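PDB 4R5O: quinonprotein alcohol dehydrogenase-like protein, which is of unknown function but binds calcium ions and joins an immunoglobulin-like beta-sandwich to a seven-bladed beta-propeller of the YVTN repeat family. Local coordinates for residues N228-N233 / G286-L291; N233-S238 / N305-E310; E245-Y250 / D271-Q276; V281-G286 / N338-V343. All coordinates share one frame; numbering follows the deposited sequence.

Contact 1. Residues N228-N233 / G286-L291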
loop_
_atom_site.group_PDB
_atom_site.type_symbol
_atom_site.label_atom_id
_atom_site.label_comp_id
_atom_site.label_asym_id
_atom_site.label_seq_id
_atom_site.Cartn_x
_atom_site.Cartn_y
_atom_site.Cartn_z
ATOM N N ASN A 228 8.675 -4.232 13.427
ATOM C CA ASN A 228 9.505 -3.395 12.568
ATOM C C ASN A 228 10.842 -4.024 12.426
ATOM O O ASN A 228 11.340 -4.622 13.381
ATOM C CB ASN A 228 9.641 -1.967 13.106
ATOM C CG ASN A 228 8.343 -1.264 13.281
ATOM O OD1 ASN A 228 7.755 -0.751 12.333
ATOM N ND2 ASN A 228 7.824 -1.350 14.485
ATOM N N SER A 229 11.421 -3.904 11.239
ATOM C CA SER A 229 12.730 -4.461 10.900
ATOM C C SER A 229 13.367 -3.645 9.775
ATOM O O SER A 229 12.712 -2.766 9.207
ATOM C CB SER A 229 12.614 -5.934 10.513
ATOM O OG SER A 229 11.688 -6.132 9.461
ATOM N N ILE A 230 14.661 -3.894 9.501
ATOM C CA ILE A 230 15.447 -3.231 8.463
ATOM C C ILE A 230 16.647 -4.099 8.149
ATOM O O ILE A 230 17.085 -4.872 9.008
ATOM C CB ILE A 230 15.869 -1.786 8.883
ATOM C CG1 ILE A 230 16.223 -0.904 7.651
ATOM C CG2 ILE A 230 16.965 -1.782 9.973
ATOM C CD1 ILE A 230 16.430 0.561 7.872
ATOM N N ILE A 231 17.168 -3.991 6.911
ATOM C CA ILE A 231 18.398 -4.662 6.520
ATOM C C ILE A 231 19.507 -3.640 6.700
ATOM O O ILE A 231 19.385 -2.510 6.212
ATOM C CB ILE A 231 18.377 -5.295 5.099
ATOM C CG1 ILE A 231 17.135 -6.163 4.843
ATOM C CG2 ILE A 231 19.677 -6.043 4.793
ATOM C CD1 ILE A 231 16.855 -7.286 5.771
ATOM N N TYR A 232 20.568 -4.023 7.413
ATOM C CA TYR A 232 21.688 -3.135 7.666
ATOM C C TYR A 232 22.936 -3.942 7.854
ATOM O O TYR A 232 22.986 -4.789 8.756
ATOM C CB TYR A 232 21.396 -2.272 8.905
ATOM C CG TYR A 232 22.413 -1.199 9.222
ATOM C CD1 TYR A 232 22.808 -0.280 8.250
ATOM C CD2 TYR A 232 22.837 -0.982 10.532
ATOM C CE1 TYR A 232 23.688 0.755 8.544
ATOM C CE2 TYR A 232 23.688 0.075 10.849
ATOM C CZ TYR A 232 24.098 0.956 9.850
ATOM O OH TYR A 232 24.889 2.054 10.129
ATOM N N ASN A 233 23.948 -3.686 6.986
ATOM C CA ASN A 233 25.261 -4.335 7.004
ATOM C C ASN A 233 25.159 -5.853 7.183
ATOM O O ASN A 233 25.752 -6.410 8.126
ATOM C CB ASN A 233 26.152 -3.761 8.105
ATOM C CG ASN A 233 26.990 -2.616 7.634
ATOM O OD1 ASN A 233 26.509 -1.486 7.441
ATOM N ND2 ASN A 233 28.262 -2.916 7.391
ATOM N N GLY A 286 23.993 7.748 6.422
ATOM C CA GLY A 286 24.181 6.345 6.063
ATOM C C GLY A 286 24.013 5.395 7.223
ATOM O O GLY A 286 24.274 4.195 7.086
ATOM N N ASN A 287 23.577 5.929 8.379
ATOM C CA ASN A 287 23.384 5.162 9.606
ATOM C C ASN A 287 21.901 4.867 9.838
ATOM O O ASN A 287 21.033 5.504 9.237
ATOM C CB ASN A 287 23.981 5.891 10.819
ATOM C CG ASN A 287 25.489 5.908 10.823
ATOM O OD1 ASN A 287 26.115 6.925 11.107
ATOM N ND2 ASN A 287 26.114 4.827 10.399
ATOM N N VAL A 288 21.625 3.845 10.675
ATOM C CA VAL A 288 20.268 3.429 11.011
ATOM C C VAL A 288 19.963 3.975 12.370
ATOM O O VAL A 288 20.795 3.899 13.269
ATOM C CB VAL A 288 20.075 1.898 10.912
ATOM C CG1 VAL A 288 18.821 1.423 11.645
ATOM C CG2 VAL A 288 20.036 1.489 9.444
ATOM N N TYR A 289 18.760 4.539 12.508
ATOM C CA TYR A 289 18.268 5.124 13.737
ATOM C C TYR A 289 17.011 4.468 14.205
ATOM O O TYR A 289 16.133 4.162 13.410
ATOM C CB TYR A 289 17.997 6.628 13.543
ATOM C CG TYR A 289 19.233 7.475 13.393
ATOM C CD1 TYR A 289 19.936 7.510 12.193
ATOM C CD2 TYR A 289 19.627 8.346 14.403
ATOM C CE1 TYR A 289 21.066 8.313 12.039
ATOM C CE2 TYR A 289 20.748 9.167 14.258
ATOM C CZ TYR A 289 21.462 9.147 13.072
ATOM O OH TYR A 289 22.532 9.984 12.919
ATOM N N THR A 290 16.891 4.309 15.508
ATOM C CA THR A 290 15.681 3.831 16.157
ATOM C C THR A 290 15.578 4.601 17.473
ATOM O O THR A 290 16.357 5.510 17.700
ATOM C CB THR A 290 15.671 2.301 16.298
ATOM O OG1 THR A 290 14.347 1.875 16.666
ATOM C CG2 THR A 290 16.735 1.760 17.282
ATOM N N LEU A 291 14.604 4.262 18.304
ATOM C CA LEU A 291 14.411 4.860 19.624
ATOM C C LEU A 291 14.573 3.824 20.722
ATOM O O LEU A 291 14.295 2.629 20.533
ATOM C CB LEU A 291 13.024 5.527 19.766
ATOM C CG LEU A 291 12.619 6.631 18.810
ATOM C CD1 LEU A 291 11.268 7.113 19.176
ATOM C CD2 LEU A 291 13.591 7.797 18.814
#
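The phenol oxygen of Y232 is hydrogen-bonded to the carbonyl oxygen of I303 and probably to N305 OD1, and it lies beside the G286-N287 loop, with N287 CA 3.5 Å from Y232 OH. G286 O lies near the ring plane, at the edge, 3.8 Å from Y232 CE1. V288 covers a face of the ring: its CG2 stands 3.6 Å from the ring centroid and 15° off the normal, a CH-pi contact. The other face carries N233 OD1 near its rim. Y232 swings out to this place because CG is anti to the backbone N (chi1 -174°). I230 and V288 run past one another head to tail, with I230 CD1 4.0 Å from V288 CG2 and I230 CG2 4.1 Å from V288 CG1, so both valine methyls are used. No backbone pairing joins the segments. Strand 228-232 pairs with 235-239 in one blade of the propeller, whereas 288-294 lies between 281-282 and 297-303 in the next. L237 packs against I230, Y232 and V288, and F280 against I230, completing the hydrophobic seam between the two sheets.

Contact 2. Residues N233-S238 / N305-E310; sequences NGKVLS and NDFTLE
K235 begins by packing on F307 and finishes at a calcium site. Its CB is 3.7 Å from F307 CZ, and CG comes closer still to the same atom, at 3.6 Å, with F307 CE2 next to both. The chain then bends at chi2 (-63°) and leads away from the segment 305-310, carrying NZ to a hydrogen bond with D252 OD1. D252 belongs to a calcium-binding site of this protein, and the nearest atom of the K235 side chain is about 4 Å from a calcium ion. F307 meets more than the lysine: L237 CD2 lies 3.7 Å from F307 CE2, and the beta carbon of N233 is 4.0 Å from F307 CE1. Y250 adds a T-shaped (edge-to-face) partner from strand 246-252. Nearer the surface, N233 and N305 lie across one another with their amide planes 38° apart. This is van der Waals packing, with N233 OD1 3.8 Å from N305 CB, and no hydrogen bond crosses between the segments. The loop bearing F307 is shaped by an Asx turn, in which D306 OD1 accepts from T308 N at 3.2 Å and also from T308 OG1 at 2.7 Å. Both donors approach from the same face of the carboxylate, T308 N from well above its plane. The chemistry is thus divided: an aromatic ring lodges on the aliphatic parts of N233, K235 and L237, while the ammonium end of the lysine is hydrogen-bonded to D252 and is probably balanced by it, away from the ring.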
loop_
_atom_site.group_PDB
_atom_site.type_symbol
_atom_site.label_atom_id
_atom_site.label_comp_id
_atom_site.label_asym_id
_atom_site.label_seq_id
_atom_site.Cartn_x
_atom_site.Cartn_y
_atom_site.Cartn_z
ATOM N N ASN A 233 23.948 -3.686 6.986
ATOM C CA ASN A 233 25.261 -4.335 7.004
ATOM C C ASN A 233 25.159 -5.853 7.183
ATOM O O ASN A 233 25.752 -6.410 8.126
ATOM C CB ASN A 233 26.152 -3.761 8.105
ATOM C CG ASN A 233 26.990 -2.616 7.634
ATOM O OD1 ASN A 233 26.509 -1.486 7.441
ATOM N ND2 ASN A 233 28.262 -2.916 7.391
ATOM N N GLY A 234 24.412 -6.490 6.278
ATOM C CA GLY A 234 24.244 -7.934 6.248
ATOM C C GLY A 234 23.416 -8.523 7.365
ATOM O O GLY A 234 23.338 -9.754 7.477
ATOM N N LYS A 235 22.752 -7.656 8.165
ATOM C CA LYS A 235 21.923 -8.082 9.292
ATOM C C LYS A 235 20.487 -7.608 9.175
ATOM O O LYS A 235 20.213 -6.595 8.539
ATOM C CB LYS A 235 22.486 -7.564 10.644
ATOM C CG LYS A 235 23.956 -7.896 10.962
ATOM C CD LYS A 235 24.243 -9.376 11.083
ATOM C CE LYS A 235 25.721 -9.608 11.310
ATOM N NZ LYS A 235 26.036 -11.051 11.526
ATOM N N VAL A 236 19.580 -8.321 9.847
ATOM C CA VAL A 236 18.186 -7.934 10.017
ATOM C C VAL A 236 18.019 -7.389 11.433
ATOM O O VAL A 236 18.120 -8.155 12.389
ATOM C CB VAL A 236 17.182 -9.080 9.734
ATOM C CG1 VAL A 236 15.740 -8.606 9.943
ATOM C CG2 VAL A 236 17.371 -9.662 8.338
ATOM N N LEU A 237 17.793 -6.082 11.578
ATOM C CA LEU A 237 17.520 -5.461 12.886
ATOM C C LEU A 237 16.050 -5.593 13.177
ATOM O O LEU A 237 15.269 -5.331 12.279
ATOM C CB LEU A 237 17.960 -3.989 12.894
ATOM C CG LEU A 237 19.450 -3.767 12.785
ATOM C CD1 LEU A 237 19.776 -2.338 12.388
ATOM C CD2 LEU A 237 20.126 -4.126 14.085
ATOM N N SER A 238 15.646 -6.036 14.379
ATOM C CA SER A 238 14.216 -6.180 14.646
ATOM C C SER A 238 13.759 -5.508 15.975
ATOM O O SER A 238 14.498 -5.435 16.963
ATOM C CB SER A 238 13.823 -7.651 14.690
ATOM O OG SER A 238 14.381 -8.301 15.818
ATOM N N ASN A 305 27.693 1.314 11.262
ATOM C CA ASN A 305 28.051 0.143 10.450
ATOM C C ASN A 305 28.672 -0.991 11.291
ATOM O O ASN A 305 28.468 -2.168 10.979
ATOM C CB ASN A 305 29.052 0.540 9.336
ATOM C CG ASN A 305 28.569 1.575 8.314
ATOM O OD1 ASN A 305 27.453 2.144 8.389
ATOM N ND2 ASN A 305 29.429 1.845 7.322
ATOM N N ASP A 306 29.427 -0.648 12.332
ATOM C CA ASP A 306 30.084 -1.662 13.157
ATOM C C ASP A 306 29.181 -2.052 14.354
ATOM O O ASP A 306 29.608 -2.792 15.246
ATOM C CB ASP A 306 31.466 -1.164 13.633
ATOM C CG ASP A 306 31.484 0.092 14.499
ATOM O OD1 ASP A 306 30.394 0.713 14.695
ATOM O OD2 ASP A 306 32.578 0.444 15.003
ATOM N N PHE A 307 27.937 -1.538 14.350
ATOM C CA PHE A 307 26.840 -1.769 15.297
ATOM C C PHE A 307 27.192 -1.198 16.712
ATOM O O PHE A 307 26.603 -1.619 17.735
ATOM C CB PHE A 307 26.454 -3.264 15.356
ATOM C CG PHE A 307 25.542 -3.691 14.217
ATOM C CD1 PHE A 307 25.781 -3.268 12.907
ATOM C CD2 PHE A 307 24.496 -4.570 14.440
ATOM C CE1 PHE A 307 24.935 -3.644 11.865
ATOM C CE2 PHE A 307 23.662 -4.975 13.386
ATOM C CZ PHE A 307 23.880 -4.499 12.112
ATOM N N THR A 308 28.058 -0.150 16.737
ATOM C CA THR A 308 28.302 0.632 17.947
ATOM C C THR A 308 27.139 1.646 17.994
ATOM O O THR A 308 26.548 1.969 16.962
ATOM C CB THR A 308 29.714 1.256 18.022
ATOM O OG1 THR A 308 29.918 2.122 16.910
ATOM C CG2 THR A 308 30.818 0.227 18.090
ATOM N N LEU A 309 26.811 2.136 19.181
ATOM C CA LEU A 309 25.676 3.011 19.375
ATOM C C LEU A 309 26.038 4.380 19.908
ATOM O O LEU A 309 26.805 4.514 20.877
ATOM C CB LEU A 309 24.721 2.347 20.396
ATOM C CG LEU A 309 24.297 0.880 20.143
ATOM C CD1 LEU A 309 23.445 0.353 21.286
ATOM C CD2 LEU A 309 23.563 0.727 18.800
ATOM N N GLU A 310 25.386 5.394 19.334
ATOM C CA GLU A 310 25.434 6.801 19.751
ATOM C C GLU A 310 24.030 7.153 20.167
ATOM O O GLU A 310 23.092 6.839 19.438
ATOM C CB GLU A 310 26.001 7.722 18.651
ATOM C CG GLU A 310 26.137 9.192 19.012
ATOM C CD GLU A 310 26.852 10.030 17.967
ATOM O OE1 GLU A 310 27.966 9.632 17.553
ATOM O OE2 GLU A 310 26.329 11.113 17.608
#

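Contact 3. Residues E245-Y250 / D271-Q276; sequences ESKVKY and DIIQKQ
Two backbone hydrogen bonds join S246 and Q274 as an antiparallel hydrogen-bonded pair. Q274 N donates to S246 O at 2.6 Å and nearly straight (169°); S246 N returns a bond to Q274 O at 2.9 Å. A third rung follows where V248 N donates to I272 O at 3.0 Å, and between them K247 and I273 form the non-hydrogen-bonded pair. The strand directions are 123° apart, well short of antiparallel, and the ladder is short. K247 and I273 share one face of it and lie alongside each other, I273 CD1 3.7 Å from K247 CE; the lysine bends at its last torsion (chi4 55°), which brings NZ to the same methyl. I273 CG2 packs 3.6 Å from E245 CG. E245 and K275 point the same way, their opposite charges near but beyond salt-bridge distance. V248 CG2 abuts the amide of Q274, 3.3 Å from its CD, and also lies 3.8 Å from I272 CB. That buried amide is satisfied at both ends, OE1 by N239 ND2 and NE2 by the carbonyl oxygen of L291. Within the first segment K249 NZ donates to K247 O. The chain turns a corner at D271, so strands 268-270 and 272-274 pair in succession with 246-252. From there 272-274 reaches the next sheet: I272 packs on T290, and I273 shares a backbone bond with S293, linking two blades of the propeller.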
loop_
_atom_site.group_PDB
_atom_site.type_symbol
_atom_site.label_atom_id
_atom_site.label_comp_id
_atom_site.label_asym_id
_atom_site.label_seq_id
_atom_site.Cartn_x
_atom_site.Cartn_y
_atom_site.Cartn_z
ATOM N N GLU A 245 9.310 -5.052 28.007
ATOM C CA GLU A 245 10.699 -4.625 27.926
ATOM C C GLU A 245 11.457 -5.663 27.106
ATOM O O GLU A 245 11.404 -6.866 27.392
ATOM C CB GLU A 245 11.284 -4.428 29.338
ATOM C CG GLU A 245 12.740 -3.987 29.374
ATOM C CD GLU A 245 13.345 -3.751 30.752
ATOM O OE1 GLU A 245 12.605 -3.328 31.672
ATOM O OE2 GLU A 245 14.582 -3.906 30.888
ATOM N N SER A 246 12.081 -5.198 26.028
ATOM C CA SER A 246 12.819 -6.050 25.100
ATOM C C SER A 246 13.951 -5.263 24.492
ATOM O O SER A 246 13.873 -4.040 24.435
ATOM C CB SER A 246 11.878 -6.588 24.016
ATOM O OG SER A 246 12.537 -7.462 23.121
ATOM N N LYS A 247 14.999 -5.948 24.051
ATOM C CA LYS A 247 16.116 -5.301 23.381
ATOM C C LYS A 247 16.029 -5.500 21.893
ATOM O O LYS A 247 15.493 -6.530 21.467
ATOM C CB LYS A 247 17.455 -5.837 23.892
ATOM C CG LYS A 247 17.842 -5.303 25.243
ATOM C CD LYS A 247 19.114 -5.927 25.694
ATOM C CE LYS A 247 19.567 -5.412 27.033
ATOM N NZ LYS A 247 18.527 -5.548 28.094
ATOM N N VAL A 248 16.576 -4.542 21.092
ATOM C CA VAL A 248 16.678 -4.702 19.638
ATOM C C VAL A 248 17.503 -5.956 19.415
ATOM O O VAL A 248 18.514 -6.152 20.092
ATOM C CB VAL A 248 17.251 -3.451 18.892
ATOM C CG1 VAL A 248 17.633 -3.769 17.450
ATOM C CG2 VAL A 248 16.281 -2.287 18.928
ATOM N N LYS A 249 17.038 -6.829 18.524
ATOM C CA LYS A 249 17.743 -8.065 18.198
ATOM C C LYS A 249 18.066 -8.105 16.733
ATOM O O LYS A 249 17.314 -7.571 15.925
ATOM C CB LYS A 249 16.906 -9.270 18.598
ATOM C CG LYS A 249 16.701 -9.321 20.107
ATOM C CD LYS A 249 15.817 -10.449 20.542
ATOM C CE LYS A 249 15.332 -10.216 21.937
ATOM N NZ LYS A 249 14.365 -9.089 21.968
ATOM N N TYR A 250 19.209 -8.676 16.373
ATOM C CA TYR A 250 19.514 -8.790 14.956
ATOM C C TYR A 250 19.900 -10.250 14.635
ATOM O O TYR A 250 20.320 -11.015 15.510
ATOM C CB TYR A 250 20.588 -7.795 14.471
ATOM C CG TYR A 250 21.970 -7.948 15.059
ATOM C CD1 TYR A 250 22.908 -8.795 14.474
ATOM C CD2 TYR A 250 22.387 -7.151 16.117
ATOM C CE1 TYR A 250 24.204 -8.895 14.970
ATOM C CE2 TYR A 250 23.680 -7.241 16.624
ATOM C CZ TYR A 250 24.591 -8.106 16.039
ATOM O OH TYR A 250 25.870 -8.221 16.544
ATOM N N ASP A 271 22.272 -2.998 22.808
ATOM C CA ASP A 271 21.887 -2.305 24.038
ATOM C C ASP A 271 20.916 -1.165 23.677
ATOM O O ASP A 271 21.289 0.008 23.693
ATOM C CB ASP A 271 23.134 -1.799 24.804
ATOM C CG ASP A 271 22.888 -1.210 26.193
ATOM O OD1 ASP A 271 21.806 -1.492 26.795
ATOM O OD2 ASP A 271 23.792 -0.512 26.704
ATOM N N ILE A 272 19.672 -1.536 23.290
ATOM C CA ILE A 272 18.571 -0.646 22.915
ATOM C C ILE A 272 17.308 -1.236 23.522
ATOM O O ILE A 272 16.726 -2.158 22.945
ATOM C CB ILE A 272 18.427 -0.390 21.379
ATOM C CG1 ILE A 272 19.757 0.007 20.703
ATOM C CG2 ILE A 272 17.297 0.665 21.086
ATOM C CD1 ILE A 272 19.794 -0.133 19.213
ATOM N N ILE A 273 16.911 -0.729 24.712
ATOM C CA ILE A 273 15.704 -1.161 25.422
ATOM C C ILE A 273 14.493 -0.567 24.732
ATOM O O ILE A 273 14.396 0.645 24.581
ATOM C CB ILE A 273 15.704 -0.792 26.950
ATOM C CG1 ILE A 273 17.069 -1.015 27.702
ATOM C CG2 ILE A 273 14.454 -1.310 27.698
ATOM C CD1 ILE A 273 17.589 -2.337 27.728
ATOM N N GLN A 274 13.555 -1.417 24.344
ATOM C CA GLN A 274 12.313 -0.992 23.720
ATOM C C GLN A 274 11.136 -1.558 24.513
ATOM O O GLN A 274 11.162 -2.717 24.946
ATOM C CB GLN A 274 12.267 -1.415 22.252
ATOM C CG GLN A 274 13.335 -0.707 21.405
ATOM C CD GLN A 274 13.327 -1.104 19.959
ATOM O OE1 GLN A 274 12.992 -2.246 19.594
ATOM N NE2 GLN A 274 13.810 -0.199 19.117
ATOM N N LYS A 275 10.147 -0.701 24.778
ATOM C CA LYS A 275 8.944 -1.059 25.532
ATOM C C LYS A 275 7.698 -0.738 24.700
ATOM O O LYS A 275 6.600 -0.629 25.243
ATOM C CB LYS A 275 8.909 -0.326 26.886
ATOM C CG LYS A 275 10.068 -0.642 27.828
ATOM C CD LYS A 275 9.917 0.103 29.143
ATOM C CE LYS A 275 11.035 -0.209 30.104
ATOM N NZ LYS A 275 10.877 0.537 31.381
ATOM N N GLN A 276 7.871 -0.585 23.374
ATOM C CA GLN A 276 6.810 -0.255 22.416
ATOM C C GLN A 276 7.247 -0.510 20.968
ATOM O O GLN A 276 8.432 -0.732 20.700
ATOM C CB GLN A 276 6.394 1.236 22.547
ATOM C CG GLN A 276 7.497 2.217 22.087
ATOM C CD GLN A 276 7.013 3.619 21.905
ATOM O OE1 GLN A 276 6.537 4.267 22.845
ATOM N NE2 GLN A 276 7.184 4.135 20.698
#

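Contact 4. Residues V281-G286 / N338-V343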
loop_
_atom_site.group_PDB
_atom_site.type_symbol
_atom_site.label_atom_id
_atom_site.label_comp_id
_atom_site.label_asym_id
_atom_site.label_seq_id
_atom_site.Cartn_x
_atom_site.Cartn_y
_atom_site.Cartn_z
ATOM N N VAL A 281 15.070 3.634 10.796
ATOM C CA VAL A 281 15.138 4.447 9.588
ATOM C C VAL A 281 16.606 4.606 9.176
ATOM O O VAL A 281 17.480 4.794 10.020
ATOM C CB VAL A 281 14.425 5.835 9.727
ATOM C CG1 VAL A 281 12.925 5.672 9.949
ATOM C CG2 VAL A 281 15.029 6.707 10.828
ATOM N N LEU A 282 16.862 4.517 7.871
ATOM C CA LEU A 282 18.191 4.776 7.315
ATOM C C LEU A 282 18.285 6.270 7.036
ATOM O O LEU A 282 17.510 6.773 6.224
ATOM C CB LEU A 282 18.476 3.923 6.063
ATOM C CG LEU A 282 19.837 4.171 5.386
ATOM C CD1 LEU A 282 21.018 3.637 6.248
ATOM C CD2 LEU A 282 19.866 3.568 4.007
ATOM N N ALA A 283 19.153 6.992 7.771
ATOM C CA ALA A 283 19.296 8.450 7.627
ATOM C C ALA A 283 20.334 8.804 6.567
ATOM O O ALA A 283 21.011 7.909 6.046
ATOM C CB ALA A 283 19.665 9.080 8.945
ATOM N N LYS A 284 20.437 10.122 6.225
ATOM C CA LYS A 284 21.315 10.637 5.151
ATOM C C LYS A 284 22.797 10.441 5.508
ATOM O O LYS A 284 23.606 10.338 4.591
ATOM C CB LYS A 284 21.044 12.112 4.828
ATOM C CG LYS A 284 21.626 12.523 3.477
ATOM C CD LYS A 284 21.613 14.010 3.272
ATOM C CE LYS A 284 22.326 14.356 1.991
ATOM N NZ LYS A 284 22.414 15.824 1.801
ATOM N N ASP A 285 23.145 10.300 6.797
ATOM C CA ASP A 285 24.522 10.031 7.217
ATOM C C ASP A 285 24.941 8.556 6.918
ATOM O O ASP A 285 26.094 8.185 7.164
ATOM C CB ASP A 285 24.686 10.326 8.715
ATOM C CG ASP A 285 23.900 9.455 9.670
ATOM O OD1 ASP A 285 23.042 8.682 9.208
ATOM O OD2 ASP A 285 24.135 9.556 10.877
ATOM N N GLY A 286 23.993 7.748 6.422
ATOM C CA GLY A 286 24.181 6.345 6.063
ATOM C C GLY A 286 24.013 5.395 7.223
ATOM O O GLY A 286 24.274 4.195 7.086
ATOM N N ASN A 338 19.808 16.026 6.456
ATOM C CA ASN A 338 20.213 15.360 7.705
ATOM C C ASN A 338 19.126 15.558 8.762
ATOM O O ASN A 338 19.325 16.214 9.803
ATOM C CB ASN A 338 21.562 15.923 8.160
ATOM C CG ASN A 338 22.639 15.768 7.119
ATOM O OD1 ASN A 338 22.858 14.675 6.557
ATOM N ND2 ASN A 338 23.356 16.858 6.877
ATOM N N ILE A 339 17.957 14.974 8.467
ATOM C CA ILE A 339 16.726 15.115 9.221
ATOM C C ILE A 339 16.010 13.769 9.445
ATOM O O ILE A 339 15.997 12.881 8.584
ATOM C CB ILE A 339 15.813 16.080 8.393
ATOM C CG1 ILE A 339 16.286 17.531 8.524
ATOM C CG2 ILE A 339 14.331 15.991 8.753
ATOM C CD1 ILE A 339 15.573 18.483 7.594
ATOM N N ILE A 340 15.365 13.676 10.615
ATOM C CA ILE A 340 14.436 12.622 10.996
ATOM C C ILE A 340 13.215 13.305 11.618
ATOM O O ILE A 340 13.355 14.141 12.514
ATOM C CB ILE A 340 15.008 11.510 11.911
ATOM C CG1 ILE A 340 16.269 10.873 11.297
ATOM C CG2 ILE A 340 13.912 10.459 12.227
ATOM C CD1 ILE A 340 16.982 9.920 12.152
ATOM N N TYR A 341 12.038 12.986 11.102
ATOM C CA TYR A 341 10.782 13.429 11.677
ATOM C C TYR A 341 10.288 12.346 12.641
ATOM O O TYR A 341 10.324 11.169 12.283
ATOM C CB TYR A 341 9.744 13.743 10.596
ATOM C CG TYR A 341 10.109 14.898 9.701
ATOM C CD1 TYR A 341 9.816 16.210 10.066
ATOM C CD2 TYR A 341 10.690 14.683 8.457
ATOM C CE1 TYR A 341 10.143 17.282 9.236
ATOM C CE2 TYR A 341 11.003 15.749 7.612
ATOM C CZ TYR A 341 10.737 17.048 8.013
ATOM O OH TYR A 341 11.012 18.102 7.185
ATOM N N LEU A 342 9.867 12.720 13.857
ATOM C CA LEU A 342 9.353 11.755 14.828
ATOM C C LEU A 342 8.191 12.400 15.593
ATOM O O LEU A 342 8.107 13.624 15.662
ATOM C CB LEU A 342 10.438 11.195 15.789
ATOM C CG LEU A 342 11.244 12.080 16.755
ATOM C CD1 LEU A 342 12.078 11.215 17.656
ATOM C CD2 LEU A 342 12.191 13.036 16.041
ATOM N N VAL A 343 7.245 11.562 16.073
ATOM C CA VAL A 343 5.992 11.962 16.733
ATOM C C VAL A 343 6.037 11.738 18.239
ATOM O O VAL A 343 6.339 10.636 18.693
ATOM C CB VAL A 343 4.789 11.181 16.158
ATOM C CG1 VAL A 343 3.468 11.789 16.632
ATOM C CG2 VAL A 343 4.829 11.128 14.640
#
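V281 and I340 meet tip to tip, V281 CG2 lying 4.0 Å from I340 CD1. A methyl from A283 joins them, its CB 4.3 Å from the same CD1. In I340, CD1 lies anti to CA (chi2 173°), which sends it out towards V281 and A283. Further along, K284 crosses N338: K284 CB and K284 CD are each 3.6 Å from N338 OD1, an aliphatic flank laid against the amide oxygen. The lysine then runs on, extended, to place NZ on the carbonyl oxygen of T336, just ahead of N338. A type I beta turn from A283 to G286 sets these groups, closed by G286 N donating to A283 O at 3.0 Å. D285 is tied at both carboxylate oxygens, OD1 to the backbone N of N287 and OD2 to the hydroxyl of Y289, whose ring packs on V281, A283 and I340. Backbone bonds to Y352 and L354 hold I340 and N338. With no hydrogen bond directly between the segments, cohesion here is mostly apolar: a buried aliphatic cluster inside, and at the surface a lysine whose ammonium group, not its carbon chain, makes the polar link, to a backbone carbonyl.

The four contacts cluster on one side of the chain's centre, in three consecutive propeller sheets. Contacts 1 and 2, centres 7 Å apart, join the sheet begun by strand 228-232 to that running from strand 281-282 to strand 309-314; they share N233, and I230 O probably bonds L237 N. Contact 3, its centre 13 Å from both, lies within the first sheet, and along the chain it falls between the halves of contacts 1 and 2. Contact 4 reaches the sheet holding 339-343; it shares G286 with contact 1 (centres 10 Å apart), its centre 19 Å from that of contact 3. Contacts 1, 2 and 4 join neighbouring blades chiefly by side-chain packing, while contact 3 is backbone pairing within one blade.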